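Local coordinates for putative uncharacterized protein (Bacteroides vulgatus, PDB 4F7A), which probably binds nutrient glycans, perhaps mucin O-glycans, at the bacterial cell surface as a SusD/RagB-family outer membrane lipoprotein, at residues A[112-117]-A[162-167]; A[207-212]-A[345-350]; A[264-269]-A[402-407]. All coordinates share one frame; numbering follows the deposited sequence. Where two conformers were deposited one is given.

Contact 1: residues A[112-117]-A[162-167]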
# COMPACT_ATOMS: atom_id res chain seq x y z
N HIS A 112 -1.16 -22.53 -14.68
CA HIS A 112 -0.24 -21.54 -14.15
C HIS A 112 -0.66 -20.09 -14.45
O HIS A 112 -0.58 -19.23 -13.57
CB HIS A 112 1.22 -21.81 -14.58
CG HIS A 112 1.46 -21.83 -16.06
ND1 HIS A 112 0.54 -22.29 -16.98
CD2 HIS A 112 2.58 -21.53 -16.77
CE1 HIS A 112 1.06 -22.23 -18.19
NE2 HIS A 112 2.30 -21.77 -18.10
N PHE A 113 -1.12 -19.83 -15.68
CA PHE A 113 -1.58 -18.47 -16.03
C PHE A 113 -2.87 -18.12 -15.30
O PHE A 113 -3.09 -16.97 -14.93
CB PHE A 113 -1.84 -18.35 -17.54
CG PHE A 113 -0.58 -18.14 -18.40
CD1 PHE A 113 0.68 -18.60 -18.00
CD2 PHE A 113 -0.71 -17.55 -19.67
CE1 PHE A 113 1.78 -18.44 -18.82
CE2 PHE A 113 0.40 -17.38 -20.50
CZ PHE A 113 1.65 -17.82 -20.08
N TYR A 114 -3.72 -19.12 -15.12
CA TYR A 114 -4.95 -18.98 -14.30
C TYR A 114 -4.59 -18.60 -12.86
O TYR A 114 -5.07 -17.60 -12.34
CB TYR A 114 -5.74 -20.29 -14.32
CG TYR A 114 -6.95 -20.31 -13.39
CD1 TYR A 114 -7.92 -19.30 -13.43
CD2 TYR A 114 -7.13 -21.34 -12.48
CE1 TYR A 114 -9.05 -19.34 -12.57
CE2 TYR A 114 -8.23 -21.38 -11.62
CZ TYR A 114 -9.17 -20.37 -11.66
OH TYR A 114 -10.27 -20.43 -10.82
N GLY A 115 -3.70 -19.36 -12.25
CA GLY A 115 -3.22 -19.02 -10.90
C GLY A 115 -2.66 -17.61 -10.79
O GLY A 115 -3.02 -16.85 -9.89
N ALA A 116 -1.77 -17.26 -11.71
CA ALA A 116 -1.17 -15.93 -11.72
C ALA A 116 -2.21 -14.81 -11.90
O ALA A 116 -2.12 -13.77 -11.26
CB ALA A 116 -0.09 -15.86 -12.86
N THR A 117 -3.18 -15.02 -12.77
CA THR A 117 -4.26 -14.07 -12.98
C THR A 117 -4.97 -13.80 -11.68
O THR A 117 -5.21 -12.64 -11.34
CB THR A 117 -5.30 -14.58 -13.99
OG1 THR A 117 -4.72 -14.66 -15.28
CG2 THR A 117 -6.52 -13.64 -14.05
N LEU A 162 -7.30 -16.75 -3.76
CA LEU A 162 -5.96 -17.19 -3.45
C LEU A 162 -5.91 -18.70 -3.26
O LEU A 162 -4.93 -19.33 -3.65
CB LEU A 162 -5.39 -16.43 -2.24
CG LEU A 162 -5.12 -14.95 -2.48
CD1 LEU A 162 -4.59 -14.29 -1.16
CD2 LEU A 162 -4.16 -14.69 -3.64
N ASP A 163 -6.95 -19.29 -2.69
CA ASP A 163 -7.00 -20.76 -2.58
C ASP A 163 -7.01 -21.40 -3.97
O ASP A 163 -6.29 -22.37 -4.23
CB ASP A 163 -8.26 -21.24 -1.84
CG ASP A 163 -8.24 -20.90 -0.35
OD1 ASP A 163 -7.17 -20.65 0.21
OD2 ASP A 163 -9.33 -20.92 0.26
N LYS A 164 -7.85 -20.87 -4.85
CA LYS A 164 -7.94 -21.41 -6.21
C LYS A 164 -6.59 -21.25 -6.92
O LYS A 164 -6.13 -22.17 -7.62
CB LYS A 164 -9.03 -20.69 -7.00
CG LYS A 164 -10.44 -21.10 -6.61
CD LYS A 164 -11.46 -20.16 -7.24
CE LYS A 164 -12.86 -20.68 -7.01
NZ LYS A 164 -13.81 -19.71 -7.59
N ALA A 165 -5.96 -20.10 -6.72
CA ALA A 165 -4.67 -19.82 -7.34
C ALA A 165 -3.59 -20.80 -6.91
O ALA A 165 -2.89 -21.34 -7.77
CB ALA A 165 -4.21 -18.38 -7.04
N VAL A 166 -3.39 -20.97 -5.59
CA VAL A 166 -2.31 -21.84 -5.10
C VAL A 166 -2.59 -23.31 -5.48
O VAL A 166 -1.66 -24.06 -5.81
CB VAL A 166 -1.99 -21.68 -3.58
CG1 VAL A 166 -1.56 -20.22 -3.24
CG2 VAL A 166 -3.12 -22.10 -2.68
N ASP A 167 -3.86 -23.70 -5.51
CA ASP A 167 -4.24 -25.04 -5.98
C ASP A 167 -3.85 -25.23 -7.45
O ASP A 167 -3.24 -26.23 -7.82
CB ASP A 167 -5.76 -25.24 -5.83
CG ASP A 167 -6.17 -25.61 -4.41
OD1 ASP A 167 -5.28 -25.76 -3.54
OD2 ASP A 167 -7.39 -25.73 -4.17
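Just ahead of the point where Gly115 meets Ala165, the carbonyl oxygen of Phe113 is gripped by two donors of one residue: Thr117 OG1 lies 2.8 Å from Phe113 O, and Thr117 N reaches it as the ordinary helical bond. They arrive from opposite faces of the carbonyl plane, the hydroxyl tilted 31° from it. Threonine suits such a helical site because its hydroxyl can fold back on the preceding turn; Ser100 OG is a second partner of the same group. Across the contact no hydrogen bond forms, and two small residues make the close backbone approach. The CA atoms of Gly115 and Ala165 are only 3.9 Å apart, and the methyl Ala165 CB rests 3.4 Å from Gly115 O. Glycine, with only hydrogens on its CA, lets the Ala165 backbone come this near. Helices 111-132 and 151-174 thus form a closely packed antiparallel pair, consistent with the TPR-like helical build of SusD-family proteins. Val166 points away from the contact and touches Ile197 and Ala200 of helix 193-210. Larger groups add a second patch. Tyr114 has its ring anti to the backbone N (chi1 174°), which carries the hydroxyl over to the neighbouring helix, where Tyr114 OH lies 3.8 Å from Lys164 CD. Lysine fits here: its CB and CD lie against the hydroxyl oxygen, while the extended chain carries the ammonium away. The Tyr114 side chain also touches Thr101 and Thr104 of helix 84-104.

Contact 2: residues A[207-212]-A[345-350]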
# COMPACT_ATOMS: atom_id res chain seq x y z
N LEU A 207 -3.42 -10.01 4.09
CA LEU A 207 -4.87 -9.88 4.21
C LEU A 207 -5.38 -10.43 5.54
O LEU A 207 -6.32 -9.89 6.12
CB LEU A 207 -5.55 -10.56 3.04
CG LEU A 207 -5.20 -9.99 1.67
CD1 LEU A 207 -5.98 -10.69 0.59
CD2 LEU A 207 -5.42 -8.49 1.59
N ALA A 208 -4.75 -11.51 5.99
CA ALA A 208 -5.04 -12.12 7.28
C ALA A 208 -4.79 -11.16 8.43
O ALA A 208 -5.63 -11.03 9.32
CB ALA A 208 -4.21 -13.41 7.45
N MSE A 209 -3.65 -10.47 8.43
CA MSE A 209 -3.39 -9.50 9.47
C MSE A 209 -4.33 -8.31 9.36
O MSE A 209 -4.81 -7.80 10.37
CB MSE A 209 -1.94 -9.06 9.51
CG MSE A 209 -0.98 -10.14 9.92
SE MSE A 209 -1.36 -11.05 11.58
CE MSE A 209 -2.25 -12.57 10.86
N ARG A 210 -4.66 -7.90 8.14
CA ARG A 210 -5.63 -6.82 7.95
C ARG A 210 -6.94 -7.09 8.71
O ARG A 210 -7.51 -6.19 9.30
CB ARG A 210 -5.97 -6.59 6.48
CG ARG A 210 -6.81 -5.29 6.28
CD ARG A 210 -5.95 -4.04 6.08
NE ARG A 210 -5.43 -4.04 4.73
CZ ARG A 210 -4.14 -4.07 4.38
NH1 ARG A 210 -3.17 -4.05 5.29
NH2 ARG A 210 -3.81 -4.10 3.10
N VAL A 211 -7.44 -8.33 8.66
CA VAL A 211 -8.74 -8.64 9.25
C VAL A 211 -8.63 -9.08 10.72
O VAL A 211 -9.63 -9.45 11.31
CB VAL A 211 -9.54 -9.71 8.45
CG1 VAL A 211 -9.65 -9.30 6.98
CG2 VAL A 211 -8.92 -11.08 8.59
N SER A 212 -7.43 -9.03 11.30
CA SER A 212 -7.19 -9.60 12.65
C SER A 212 -7.95 -8.92 13.79
O SER A 212 -8.27 -9.59 14.78
CB SER A 212 -5.70 -9.68 12.98
OG SER A 212 -5.11 -8.39 12.98
N SER A 345 2.78 -13.56 15.46
CA SER A 345 3.34 -14.12 16.70
C SER A 345 2.84 -13.36 17.91
O SER A 345 2.44 -13.96 18.91
CB SER A 345 4.86 -14.15 16.65
OG SER A 345 5.29 -15.12 15.72
N LEU A 346 2.84 -12.03 17.81
CA LEU A 346 2.34 -11.20 18.90
C LEU A 346 0.88 -11.52 19.25
O LEU A 346 0.48 -11.47 20.43
CB LEU A 346 2.48 -9.72 18.55
CG LEU A 346 2.37 -8.73 19.69
CD1 LEU A 346 3.46 -9.03 20.69
CD2 LEU A 346 2.46 -7.28 19.15
N ARG A 347 0.09 -11.82 18.23
CA ARG A 347 -1.34 -12.18 18.41
C ARG A 347 -1.58 -13.65 18.74
O ARG A 347 -2.73 -14.06 18.96
CB ARG A 347 -2.11 -11.81 17.13
CG ARG A 347 -2.25 -10.33 16.92
CD ARG A 347 -2.92 -10.01 15.60
NE ARG A 347 -3.02 -8.57 15.42
CZ ARG A 347 -4.02 -7.81 15.87
NH1 ARG A 347 -5.07 -8.33 16.51
NH2 ARG A 347 -4.00 -6.51 15.67
N GLY A 348 -0.51 -14.45 18.78
CA GLY A 348 -0.63 -15.89 19.07
C GLY A 348 -1.21 -16.71 17.93
O GLY A 348 -1.79 -17.78 18.15
N ILE A 349 -1.11 -16.21 16.69
CA ILE A 349 -1.71 -16.89 15.57
C ILE A 349 -0.70 -17.19 14.47
O ILE A 349 -1.07 -17.38 13.31
CB ILE A 349 -2.96 -16.11 15.04
CG1 ILE A 349 -2.60 -14.71 14.53
CG2 ILE A 349 -4.03 -16.02 16.14
CD1 ILE A 349 -3.85 -13.87 14.09
N ASN A 350 0.58 -17.27 14.84
CA ASN A 350 1.62 -17.71 13.93
C ASN A 350 1.84 -19.20 14.18
O ASN A 350 2.25 -19.57 15.26
CB ASN A 350 2.91 -16.92 14.18
CG ASN A 350 3.97 -17.18 13.15
OD1 ASN A 350 3.98 -18.23 12.50
ND2 ASN A 350 4.90 -16.23 13.00
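Ser212 and Arg347 meet where two helices run out, helix 193-210 on one side and helix 334-346 on the other, the second closed by a Schellman motif. Gly348 provides the positive phi (73°) of that motif, a backbone shape that glycine adopts with little strain; Arg347 just before it and Ile349 just after it both point toward 207-212. The polar part is a hydroxyl set over a flat cation. Ser212 OG stands above the centre of the Arg347 guanidinium, 3.1 Å from Arg347 CZ. The N-H groups point outward in the guanidinium plane, so none aims at the oxygen and no hydrogen bond results, although the oxygen's partial negative charge probably suits the cation beneath it. Serine is small enough to lie this close, and its own proton goes elsewhere: Ser212 OG donates to Met209 O at 2.7 Å, in the carbonyl plane on a lone pair. Ser212 N binds that same oxygen. Partners outside the contact fix the guanidinium's rotation, with Glu343 forming a salt bridge to NE and Asn213 OD1 accepting from NH2. The apolar part is a tip-to-tip meeting of two methyls. Met209, present as selenomethionine, has a flexible chain that bends at chi2 and chi3, and Met209 CE comes 3.8 Å from Ile349 CD1, the methyl that ends the isoleucine. Thr220 and Ala223 of helix 216-228 touch Ile349 and Met209 respectively. Between the two parts, the arginine's aliphatic stem passes the selenium, with Arg347 CD 4.4 Å from Met209 SE.

Contact 3: residues A[264-269]-A[402-407]; sequences GATIAS and ALITTT
Thr266 reaches Ile404 with one of two branches that part at its CB. The first branch, OG1, sits beside the backbone N (chi1 -52°) and turns to a different loop, where it is hydrogen-bonded to the backbone N of Phe451. The second, CG2, is the methyl that makes the contact: Thr266 CG2 lies 3.9 Å from Ile404 CD1, the end of a side chain that crosses the threonine at about a right angle. A beta-branched residue with one polar and one apolar arm suits this place, since it serves a backbone amide and a hydrophobic neighbour at once. Isoleucine suits the other side, its CG1 arm being long enough to carry a methyl across from the loop. Here the first turns of helix 265-273, with Gly264 at its N-cap, pack against the irregular segment 402-407 that leads towards helix 416-431. Trp428 and Glu421 of that later helix touch Thr266 and Ile404 respectively. One turn along from the threonine, Ser269 faces the loop and is linked to it through one water. This water donates to Ser269 OG at 3.0 Å and accepts from Ile404 N at 3.1 Å, so the amide of Ile404, a buried residue, has a partner although no direct hydrogen bond joins the segments. Ser269 OG is also hydrogen-bonded to Thr387 O, a hydroxyl being able to donate one bond while accepting another. Beside this bridge, the small methyl of Ala402 fits against the serine, Ala402 CB being 4.0 Å from Ser269 OG.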
# COMPACT_ATOMS: atom_id res chain seq x y z
N GLY A 264 7.33 13.89 3.82
CA GLY A 264 6.29 14.28 4.78
C GLY A 264 6.85 14.50 6.18
O GLY A 264 7.88 13.92 6.55
N ALA A 265 6.21 15.37 6.96
CA ALA A 265 6.65 15.66 8.34
C ALA A 265 6.79 14.44 9.26
O ALA A 265 7.72 14.38 10.07
CB ALA A 265 5.71 16.71 9.01
N THR A 266 5.91 13.45 9.16
CA THR A 266 5.98 12.30 10.05
C THR A 266 7.19 11.44 9.74
O THR A 266 7.86 11.04 10.65
CB THR A 266 4.70 11.41 10.07
OG1 THR A 266 3.53 12.22 10.33
CG2 THR A 266 4.80 10.37 11.18
N ILE A 267 7.47 11.18 8.47
CA ILE A 267 8.63 10.37 8.11
C ILE A 267 9.93 11.13 8.42
O ILE A 267 10.91 10.51 8.85
CB ILE A 267 8.52 9.80 6.67
CG1 ILE A 267 9.51 8.63 6.50
CG2 ILE A 267 8.72 10.87 5.58
CD1 ILE A 267 9.19 7.71 5.27
N ALA A 268 9.94 12.47 8.34
CA ALA A 268 11.11 13.25 8.80
C ALA A 268 11.30 13.11 10.33
O ALA A 268 12.40 12.89 10.79
CB ALA A 268 10.99 14.71 8.43
N SER A 269 10.21 13.19 11.08
CA SER A 269 10.27 12.99 12.53
C SER A 269 10.87 11.63 12.91
O SER A 269 11.76 11.55 13.75
CB SER A 269 8.88 13.13 13.15
OG SER A 269 8.91 12.74 14.51
N ALA A 402 6.37 15.73 18.61
CA ALA A 402 6.37 14.35 18.07
C ALA A 402 5.35 13.51 18.80
O ALA A 402 5.32 13.44 20.04
CB ALA A 402 7.75 13.68 18.19
N LEU A 403 4.48 12.88 18.03
CA LEU A 403 3.50 11.97 18.62
C LEU A 403 4.07 10.59 18.92
O LEU A 403 3.57 9.89 19.80
CB LEU A 403 2.30 11.82 17.70
CG LEU A 403 1.51 13.07 17.34
CD1 LEU A 403 0.28 12.63 16.55
CD2 LEU A 403 1.11 13.89 18.59
N ILE A 404 5.09 10.19 18.17
CA ILE A 404 5.70 8.86 18.32
C ILE A 404 6.84 8.96 19.33
O ILE A 404 7.75 9.76 19.14
CB ILE A 404 6.21 8.32 16.98
CG1 ILE A 404 5.09 8.32 15.91
CG2 ILE A 404 6.76 6.91 17.18
CD1 ILE A 404 5.55 8.24 14.40
N THR A 405 6.76 8.17 20.40
CA THR A 405 7.79 8.14 21.41
C THR A 405 8.52 6.78 21.51
O THR A 405 9.52 6.67 22.22
CB THR A 405 7.20 8.49 22.79
OG1 THR A 405 6.17 7.54 23.11
CG2 THR A 405 6.63 9.94 22.76
N THR A 406 8.08 5.78 20.76
CA THR A 406 8.70 4.46 20.87
C THR A 406 10.02 4.42 20.11
O THR A 406 10.16 5.06 19.09
CB THR A 406 7.72 3.34 20.44
OG1 THR A 406 8.20 2.10 20.94
CG2 THR A 406 7.54 3.28 18.92
N THR A 407 10.98 3.65 20.62
CA THR A 407 12.33 3.52 20.03
C THR A 407 12.37 2.35 19.05
O THR A 407 11.41 1.56 18.97
CB THR A 407 13.35 3.24 21.13
OG1 THR A 407 13.06 1.97 21.72
CG2 THR A 407 13.33 4.33 22.24
O HOH W 1 6.44 11.66 15.78

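Contact 1 closes before contact 2 opens along the chain, whereas contacts 2 and 3 interleave, segment 264-269 falling between the halves of contact 2 and segment 402-407 following them. Contacts 1 and 2 have centres 23 Å apart and are joined through consecutive helices 151-174 and 193-210, where Leu162 CD1 packs 4.2 Å from Leu207 CD1. Contact 3 lies on the opposite side of the chain's centre from contact 1, about 40 Å away between centres, and its nearest atoms are about 11 Å from contact 2. Contacts 2 and 3 each join parts over 130 residues apart, and their crossed order interlaces these parts, consistent with a compact SusD-like fold combining TPR-like helices with long loops.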